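Local coordinates for putative nucleotide sugar epimerase/ dehydratase (Bordetella bronchiseptica, PDB 2Q1S), which binds NAD(H) in a Rossmann fold and probably acts as a nucleotide-sugar epimerase or dehydratase in the biosynthesis of the lipopolysaccharide O-antigen, at residues Q113-D118 with N177-S182; T129-Y134 with E189-Y194; E168-S173 with G280-I285. All coordinates share one frame; numbering follows the deposited sequence.

Along the chain the three contacts interlock: 113-118 and 129-134 come first, then 168-173, 177-182 and 189-194, and finally 280-285. Contacts 1 and 2 share helix 180-199, its first turn in contact 1 and a middle part in contact 2, with centres about 19 Å apart. Contact 3 joins strand 171-173, which precedes that helix in the chain, to strand 281-284 of the central sheet; its centre is about 15 Å from that of contact 2 and about 21 Å from that of contact 1. Helix 180-199 thus carries cofactor-binding Tyr181 at one end and packs on helix 128-137 further along, and all three contacts touch the second subunit.

Contact 1. Residues Q113-D118 with N177-S182; sequences QSSIHD and NDSPYS. With NAI (1,4-dihydronicotinamide adenine dinucleotide), chain B.
Ser115 and Tyr181 meet at the first turn of helix 180-199, where Tyr181 N donates to Ser115 OG over 2.9 Å at an N-H...O angle of 156°. Ser115 OG lies between its own backbone N and carbonyl carbon, and it is also hydrogen-bonded to Asn112 O. This is the tight part: Tyr181 CB sits 3.2 Å from Ser115 OG, and the Pro180 ring lies against the same residue, with CG 3.3 Å from Ser115 O. Ser179, the N-cap, accepts from Ser182 N through OG, which also bonds to Asn112 OD1. Toward the more open side the packing is looser. Ile116 crosses Pro180 at about a right angle, CG1 3.8 Å from Pro180 CD, and Ile116 CD1 comes near Asp178 O and Ser179 CB beside exposed Asp178. Tyr194 of the second subunit packs on both Ile116 and Pro180. With CG anti to its backbone N (chi1 177°), the Tyr181 ring leads away from Ser115, and its OH shares a 2.6 Å hydrogen bond with O2D of NADH. Tyr181 and Lys185, both bound to the cofactor, form the YxxxK pair characteristic of short-chain dehydrogenase/reductase active sites.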
# COMPACT_ATOMS: atom_id res chain seq x y z
N GLN A 113 14.26 -5.25 -9.30
CA GLN A 113 15.55 -5.29 -8.62
C GLN A 113 15.88 -3.97 -7.95
O GLN A 113 16.31 -3.97 -6.80
CB GLN A 113 16.66 -5.66 -9.60
CG GLN A 113 16.64 -7.16 -9.87
N SER A 114 15.65 -2.85 -8.64
CA SER A 114 15.97 -1.56 -8.04
C SER A 114 15.14 -1.39 -6.75
O SER A 114 15.66 -0.86 -5.74
CB SER A 114 15.52 -0.44 -8.98
OG SER A 114 16.18 -0.57 -10.26
N SER A 115 13.88 -1.83 -6.80
CA SER A 115 12.97 -1.61 -5.65
C SER A 115 13.44 -2.40 -4.42
O SER A 115 13.28 -1.96 -3.28
CB SER A 115 11.51 -1.93 -5.99
OG SER A 115 11.30 -3.32 -6.07
N ILE A 116 13.95 -3.62 -4.64
CA ILE A 116 14.51 -4.45 -3.56
C ILE A 116 15.74 -3.79 -2.90
O ILE A 116 15.89 -3.78 -1.69
CB ILE A 116 14.86 -5.90 -4.09
CG1 ILE A 116 13.57 -6.67 -4.41
CG2 ILE A 116 15.66 -6.68 -3.06
CD1 ILE A 116 13.73 -8.01 -5.13
N HIS A 117 16.59 -3.22 -3.75
CA HIS A 117 17.77 -2.49 -3.31
C HIS A 117 17.41 -1.29 -2.42
O HIS A 117 18.12 -1.01 -1.46
CB HIS A 117 18.59 -2.09 -4.56
CG HIS A 117 19.83 -1.32 -4.26
ND1 HIS A 117 21.04 -1.93 -4.03
CD2 HIS A 117 20.04 0.01 -4.12
CE1 HIS A 117 21.96 -1.01 -3.78
NE2 HIS A 117 21.37 0.18 -3.84
N ASP A 118 16.34 -0.56 -2.79
CA ASP A 118 15.94 0.60 -2.00
C ASP A 118 14.42 0.77 -1.99
O ASP A 118 13.84 1.49 -2.83
CB ASP A 118 16.61 1.89 -2.49
CG ASP A 118 16.39 3.06 -1.55
OD1 ASP A 118 15.48 3.00 -0.69
OD2 ASP A 118 17.17 4.02 -1.62
N ASN A 177 4.50 -11.58 -3.30
CA ASN A 177 4.86 -10.28 -3.83
C ASN A 177 6.35 -10.16 -3.59
O ASN A 177 6.83 -9.96 -2.47
CB ASN A 177 4.07 -9.18 -3.15
CG ASN A 177 2.59 -9.48 -3.15
OD1 ASN A 177 1.99 -9.71 -4.22
ND2 ASN A 177 2.02 -9.56 -1.97
N ASP A 178 7.08 -10.36 -4.68
CA ASP A 178 8.50 -10.60 -4.60
C ASP A 178 9.33 -9.34 -4.31
O ASP A 178 10.51 -9.47 -3.99
CB ASP A 178 8.97 -11.18 -5.93
CG ASP A 178 8.85 -10.18 -7.08
OD1 ASP A 178 7.77 -9.53 -7.21
OD2 ASP A 178 9.84 -9.99 -7.83
N SER A 179 8.74 -8.16 -4.46
CA SER A 179 9.51 -6.92 -4.40
C SER A 179 8.64 -5.79 -3.93
O SER A 179 7.42 -5.85 -4.06
CB SER A 179 10.05 -6.57 -5.79
OG SER A 179 8.99 -6.37 -6.71
N PRO A 180 9.27 -4.72 -3.43
CA PRO A 180 8.49 -3.49 -3.17
C PRO A 180 7.80 -2.96 -4.41
O PRO A 180 6.71 -2.45 -4.33
CB PRO A 180 9.56 -2.53 -2.59
CG PRO A 180 10.62 -3.46 -1.98
CD PRO A 180 10.68 -4.60 -2.99
N TYR A 181 8.45 -3.07 -5.58
CA TYR A 181 7.79 -2.74 -6.83
C TYR A 181 6.46 -3.44 -6.96
O TYR A 181 5.46 -2.82 -7.31
CB TYR A 181 8.71 -3.17 -7.99
CG TYR A 181 8.10 -2.94 -9.37
CD1 TYR A 181 7.31 -3.90 -9.98
CD2 TYR A 181 8.43 -1.79 -10.10
CE1 TYR A 181 6.80 -3.70 -11.23
CE2 TYR A 181 7.90 -1.58 -11.36
CZ TYR A 181 7.09 -2.54 -11.90
OH TYR A 181 6.59 -2.35 -13.18
N SER A 182 6.43 -4.75 -6.76
CA SER A 182 5.18 -5.50 -6.96
C SER A 182 4.08 -5.00 -6.00
O SER A 182 2.91 -4.89 -6.36
CB SER A 182 5.42 -7.01 -6.82
OG SER A 182 5.75 -7.39 -5.49
PA NAI B . 9.89 3.33 -17.51
O1A NAI B . 10.79 3.28 -16.33
O2A NAI B . 10.51 3.53 -18.91
O5B NAI B . 8.76 4.36 -17.33
C5B NAI B . 8.38 4.95 -16.08
C4B NAI B . 8.54 6.46 -16.12
O4B NAI B . 8.19 6.99 -14.84
C3B NAI B . 10.01 6.87 -16.40
O3B NAI B . 10.05 7.81 -17.49
C2B NAI B . 10.42 7.57 -15.11
O2B NAI B . 11.38 8.66 -15.23
C1B NAI B . 9.08 8.10 -14.60
N9A NAI B . 9.06 8.45 -13.19
C8A NAI B . 9.66 7.78 -12.16
N7A NAI B . 9.37 8.39 -11.02
C5A NAI B . 8.56 9.46 -11.26
C6A NAI B . 7.90 10.52 -10.49
N6A NAI B . 8.00 10.63 -9.16
N1A NAI B . 7.13 11.46 -11.14
C2A NAI B . 7.02 11.37 -12.49
N3A NAI B . 7.58 10.44 -13.29
C4A NAI B . 8.35 9.45 -12.73
O3 NAI B . 9.15 1.91 -17.48
PN NAI B . 7.94 1.36 -18.40
O1N NAI B . 8.18 -0.02 -18.74
O2N NAI B . 7.66 2.44 -19.42
O5D NAI B . 6.69 1.45 -17.34
C5D NAI B . 5.53 2.25 -17.59
C4D NAI B . 4.42 1.74 -16.67
O4D NAI B . 4.08 0.43 -17.05
C3D NAI B . 4.88 1.59 -15.21
O3D NAI B . 3.80 2.04 -14.38
C2D NAI B . 5.15 0.13 -15.06
O2D NAI B . 5.00 -0.29 -13.67
C1D NAI B . 4.08 -0.48 -15.93
N1N NAI B . 4.39 -1.81 -16.39
C2N NAI B . 5.34 -2.06 -17.34
C3N NAI B . 5.60 -3.36 -17.78
C7N NAI B . 6.66 -3.66 -18.84
O7N NAI B . 6.82 -4.81 -19.19
N7N NAI B . 7.35 -2.60 -19.34
C4N NAI B . 4.83 -4.44 -17.28
C5N NAI B . 3.83 -4.14 -16.32
C6N NAI B . 3.62 -2.82 -15.92

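Contact 2. Residues T129-Y134 with E189-Y194; sequences TTLKLY and EFYSVY
Tyr191 packs on Leu131 and Thr130 where two nearly parallel helices of the Rossmann-fold helix layer, 128-137 and 180-199, lie side by side. Their segment axes approach to 9.7 Å at 18°, and CA atoms come nearest at Leu131 and Tyr191. All five residues that touch are buried.

The CH-pi contact is made by Leu131 CB, which stands over one face of the Tyr191 ring, 4.2 Å from the centroid and 25° off the ring normal, displaced toward the CE2 side. With Leu131 CG anti to its backbone N (chi1 -179°), the leucine branch continues over the same ring: CD1 lies near CE1 and CD1 of Tyr191, and CD2 near its OH. Across the helices the other apolar contacts are made at ring edges. Thr130 CG2 meets the edge of the Tyr191 ring, 3.9 Å from CD2, while the same methyl covers a face of the Tyr134 ring one turn further along its own helix. Tyr134 presents its edge to the opposing backbone: its CD2 is 3.8 Å from Tyr191 O, and Tyr191 C and Ser192 N lie near the ring plane. The same CD2 makes an apolar contact with Tyr191 CB.

On their outer side Leu131 and Tyr191 both meet His123 of the second subunit, which places this seam beside the dimer interface. On the sheet side Tyr134 rests on Val146 and Tyr148 of strand 145-151, and Ser192 also touches Tyr148. Thr130 OG1 turns from the aromatic cluster to bond with His105 NE2.

The polar link across the helices joins the ends of Tyr134 and Ser192. Ser192 OG, beside its own backbone N, is bonded also to Gly188 O one turn earlier, and it accepts a hydrogen bond from Tyr134 OH at 2.8 Å.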
# COMPACT_ATOMS: atom_id res chain seq x y z
N THR A 129 3.38 8.37 -5.56
CA THR A 129 3.03 9.01 -6.85
C THR A 129 1.51 8.87 -7.09
O THR A 129 0.81 9.86 -7.35
CB THR A 129 3.76 8.25 -7.97
OG1 THR A 129 3.66 6.84 -7.71
CG2 THR A 129 5.19 8.68 -8.06
N THR A 130 0.98 7.65 -7.01
CA THR A 130 -0.42 7.41 -7.27
C THR A 130 -1.34 8.14 -6.29
O THR A 130 -2.34 8.77 -6.68
CB THR A 130 -0.71 5.90 -7.26
OG1 THR A 130 0.23 5.27 -8.15
CG2 THR A 130 -2.14 5.62 -7.70
N LEU A 131 -1.01 8.03 -5.00
CA LEU A 131 -1.86 8.65 -3.97
C LEU A 131 -1.92 10.18 -4.17
O LEU A 131 -3.03 10.75 -4.13
CB LEU A 131 -1.27 8.30 -2.58
CG LEU A 131 -2.15 8.89 -1.47
CD1 LEU A 131 -3.58 8.36 -1.53
CD2 LEU A 131 -1.47 8.58 -0.12
N LYS A 132 -0.77 10.83 -4.31
CA LYS A 132 -0.76 12.30 -4.41
C LYS A 132 -1.44 12.76 -5.71
O LYS A 132 -2.14 13.77 -5.72
CB LYS A 132 0.63 12.86 -4.27
CG LYS A 132 1.19 12.56 -2.86
CD LYS A 132 2.50 13.29 -2.59
CE LYS A 132 2.36 14.79 -2.30
NZ LYS A 132 3.65 15.44 -1.96
N LEU A 133 -1.23 12.00 -6.78
CA LEU A 133 -1.89 12.35 -8.04
C LEU A 133 -3.39 12.28 -7.87
O LEU A 133 -4.14 13.23 -8.21
CB LEU A 133 -1.39 11.40 -9.14
CG LEU A 133 -2.11 11.65 -10.50
CD1 LEU A 133 -1.85 13.02 -11.11
CD2 LEU A 133 -1.75 10.54 -11.46
N TYR A 134 -3.90 11.15 -7.38
CA TYR A 134 -5.33 10.94 -7.24
C TYR A 134 -5.94 11.96 -6.29
O TYR A 134 -7.06 12.47 -6.52
CB TYR A 134 -5.59 9.53 -6.74
CG TYR A 134 -5.40 8.44 -7.79
CD1 TYR A 134 -4.92 8.75 -9.09
CD2 TYR A 134 -5.71 7.11 -7.50
CE1 TYR A 134 -4.79 7.76 -10.05
CE2 TYR A 134 -5.56 6.10 -8.43
CZ TYR A 134 -5.09 6.42 -9.71
OH TYR A 134 -4.96 5.41 -10.65
N GLU A 189 -3.53 -0.15 -7.46
CA GLU A 189 -4.88 -0.70 -7.73
C GLU A 189 -5.86 -0.43 -6.59
O GLU A 189 -6.99 0.00 -6.84
CB GLU A 189 -4.86 -2.17 -8.08
CG GLU A 189 -4.14 -2.51 -9.44
CD GLU A 189 -4.67 -3.79 -10.06
OE1 GLU A 189 -5.88 -4.05 -10.02
OE2 GLU A 189 -3.79 -4.52 -10.58
N PHE A 190 -5.40 -0.63 -5.34
CA PHE A 190 -6.22 -0.28 -4.17
C PHE A 190 -6.65 1.19 -4.27
O PHE A 190 -7.84 1.50 -4.09
CB PHE A 190 -5.46 -0.51 -2.84
CG PHE A 190 -5.50 -1.92 -2.34
CD1 PHE A 190 -6.50 -2.33 -1.48
CD2 PHE A 190 -4.46 -2.81 -2.60
CE1 PHE A 190 -6.52 -3.66 -0.95
CE2 PHE A 190 -4.46 -4.13 -2.11
CZ PHE A 190 -5.49 -4.53 -1.26
N TYR A 191 -5.70 2.08 -4.52
CA TYR A 191 -6.03 3.50 -4.60
C TYR A 191 -7.02 3.78 -5.72
O TYR A 191 -7.92 4.62 -5.60
CB TYR A 191 -4.78 4.36 -4.85
CG TYR A 191 -3.77 4.37 -3.70
CD1 TYR A 191 -4.15 4.34 -2.36
CD2 TYR A 191 -2.40 4.47 -3.97
CE1 TYR A 191 -3.19 4.39 -1.34
CE2 TYR A 191 -1.46 4.50 -2.99
CZ TYR A 191 -1.81 4.49 -1.64
OH TYR A 191 -0.80 4.58 -0.68
N SER A 192 -6.81 3.09 -6.85
CA SER A 192 -7.67 3.31 -8.00
C SER A 192 -9.13 2.94 -7.68
O SER A 192 -10.09 3.63 -8.11
CB SER A 192 -7.15 2.48 -9.18
OG SER A 192 -5.92 2.96 -9.65
N VAL A 193 -9.31 1.85 -6.97
CA VAL A 193 -10.65 1.43 -6.57
C VAL A 193 -11.26 2.40 -5.53
O VAL A 193 -12.42 2.82 -5.65
CB VAL A 193 -10.63 -0.03 -6.04
CG1 VAL A 193 -11.96 -0.42 -5.40
CG2 VAL A 193 -10.28 -1.01 -7.22
N TYR A 194 -10.45 2.79 -4.54
CA TYR A 194 -10.95 3.70 -3.50
C TYR A 194 -11.36 5.07 -4.03
O TYR A 194 -12.45 5.56 -3.73
CB TYR A 194 -9.90 3.91 -2.42
CG TYR A 194 -10.31 4.97 -1.43
CD1 TYR A 194 -11.23 4.70 -0.42
CD2 TYR A 194 -9.78 6.27 -1.53
CE1 TYR A 194 -11.63 5.72 0.46
CE2 TYR A 194 -10.17 7.29 -0.66
CZ TYR A 194 -11.11 6.99 0.33
OH TYR A 194 -11.52 7.96 1.22

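Contact 3. Residues E168-S173 with G280-I285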
# COMPACT_ATOMS: atom_id res chain seq x y z
N GLU A 168 -10.07 -11.25 -15.36
CA GLU A 168 -9.65 -10.28 -14.33
C GLU A 168 -10.36 -10.46 -12.99
O GLU A 168 -11.60 -10.47 -12.94
CB GLU A 168 -9.90 -8.84 -14.83
CG GLU A 168 -9.06 -8.42 -16.01
CD GLU A 168 -9.62 -8.87 -17.36
OE1 GLU A 168 -10.55 -9.68 -17.42
OE2 GLU A 168 -9.13 -8.38 -18.37
N THR A 169 -9.59 -10.61 -11.92
CA THR A 169 -10.19 -10.65 -10.58
C THR A 169 -9.58 -9.55 -9.73
O THR A 169 -8.51 -9.04 -10.07
CB THR A 169 -10.04 -12.03 -9.86
OG1 THR A 169 -8.67 -12.23 -9.45
CG2 THR A 169 -10.52 -13.17 -10.75
N ASP A 170 -10.26 -9.19 -8.65
CA ASP A 170 -9.77 -8.15 -7.76
C ASP A 170 -9.50 -8.69 -6.38
O ASP A 170 -9.67 -7.99 -5.36
CB ASP A 170 -10.73 -6.94 -7.75
CG ASP A 170 -10.57 -6.07 -8.99
OD1 ASP A 170 -9.62 -6.28 -9.77
OD2 ASP A 170 -11.43 -5.21 -9.21
N ILE A 171 -9.05 -9.94 -6.36
CA ILE A 171 -8.56 -10.60 -5.16
C ILE A 171 -7.04 -10.72 -5.27
O ILE A 171 -6.50 -11.08 -6.33
CB ILE A 171 -9.25 -11.99 -5.03
CG1 ILE A 171 -10.78 -11.83 -5.04
CG2 ILE A 171 -8.75 -12.73 -3.80
CD1 ILE A 171 -11.35 -11.06 -3.85
N VAL A 172 -6.33 -10.40 -4.18
CA VAL A 172 -4.87 -10.43 -4.14
C VAL A 172 -4.38 -11.16 -2.89
O VAL A 172 -5.04 -11.08 -1.83
CB VAL A 172 -4.28 -9.00 -4.09
CG1 VAL A 172 -2.75 -9.05 -4.17
CG2 VAL A 172 -4.86 -8.12 -5.18
N SER A 173 -3.23 -11.83 -2.98
CA SER A 173 -2.59 -12.49 -1.82
C SER A 173 -1.51 -11.61 -1.19
O SER A 173 -0.79 -10.88 -1.90
CB SER A 173 -1.95 -13.81 -2.24
OG SER A 173 -1.31 -14.46 -1.14
N GLY A 280 -13.78 2.51 -12.56
CA GLY A 280 -13.66 1.55 -11.47
C GLY A 280 -13.17 0.19 -11.92
O GLY A 280 -12.92 -0.67 -11.09
N GLY A 281 -13.05 -0.00 -13.24
CA GLY A 281 -12.77 -1.32 -13.77
C GLY A 281 -11.32 -1.63 -14.02
O GLY A 281 -10.44 -0.79 -13.83
N VAL A 282 -11.11 -2.87 -14.49
CA VAL A 282 -9.74 -3.39 -14.76
C VAL A 282 -9.76 -4.26 -16.01
O VAL A 282 -10.69 -5.06 -16.20
CB VAL A 282 -9.11 -4.14 -13.54
CG1 VAL A 282 -10.02 -5.28 -13.00
CG2 VAL A 282 -7.74 -4.64 -13.86
N TYR A 283 -8.71 -4.11 -16.82
CA TYR A 283 -8.58 -4.87 -18.07
C TYR A 283 -7.17 -5.37 -18.22
O TYR A 283 -6.23 -4.64 -18.05
CB TYR A 283 -8.89 -3.99 -19.29
CG TYR A 283 -10.28 -3.43 -19.31
CD1 TYR A 283 -10.56 -2.22 -18.63
CD2 TYR A 283 -11.33 -4.10 -19.94
CE1 TYR A 283 -11.86 -1.70 -18.60
CE2 TYR A 283 -12.61 -3.56 -19.93
CZ TYR A 283 -12.87 -2.39 -19.25
OH TYR A 283 -14.16 -1.88 -19.26
N ASN A 284 -7.04 -6.65 -18.54
CA ASN A 284 -5.75 -7.18 -19.02
C ASN A 284 -5.49 -6.69 -20.45
O ASN A 284 -6.36 -6.82 -21.32
CB ASN A 284 -5.74 -8.71 -19.04
CG ASN A 284 -5.92 -9.33 -17.67
OD1 ASN A 284 -5.55 -8.76 -16.67
ND2 ASN A 284 -6.49 -10.53 -17.65
N ILE A 285 -4.30 -6.12 -20.67
CA ILE A 285 -3.82 -5.75 -22.00
C ILE A 285 -2.66 -6.75 -22.30
O ILE A 285 -1.56 -6.66 -21.75
CB ILE A 285 -3.33 -4.24 -22.01
CG1 ILE A 285 -4.51 -3.31 -21.64
CG2 ILE A 285 -2.73 -3.86 -23.38
CD1 ILE A 285 -5.79 -3.50 -22.44
O HOH W 1 -8.74 -8.31 -21.18
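Glu168 reaches the backbone of strand 281-284 by a bent side chain. Its CG lies beside its own backbone N, and the bend at chi2 (83°) carries the carboxylate to Asn284. There OE2 accepts from Asn284 N at 2.7 Å and a nearly straight 177°, using the lone pair turned away from OE1. A water lies 2.8 Å from both Glu168 OE2 and Asn284 O and bridges them, so Glu168 is tied to both backbone polar atoms of Asn284. The two side chains approach from opposite directions, and carboxylate and amide stack with planes 23° apart; Glu168 CG lies 3.6 Å from Asn284 OD1, while ND2 is held by Ser327 O. Val282 CG1, flanked by its own main-chain N and C, touches both Glu168 CB and Asp170 OD1, 3.4 Å from the latter. Asp170 OD1 also forms salt bridges to Arg205 and Arg207, and OD2 is hydrogen-bonded to His175 NE2 of the second subunit. Strand 281-284 runs parallel to strand 203-212 in the central sheet, with helix 329-335 bringing Lys330 against Glu168, whereas residues 171-173 pair antiparallel with a strand of the second subunit.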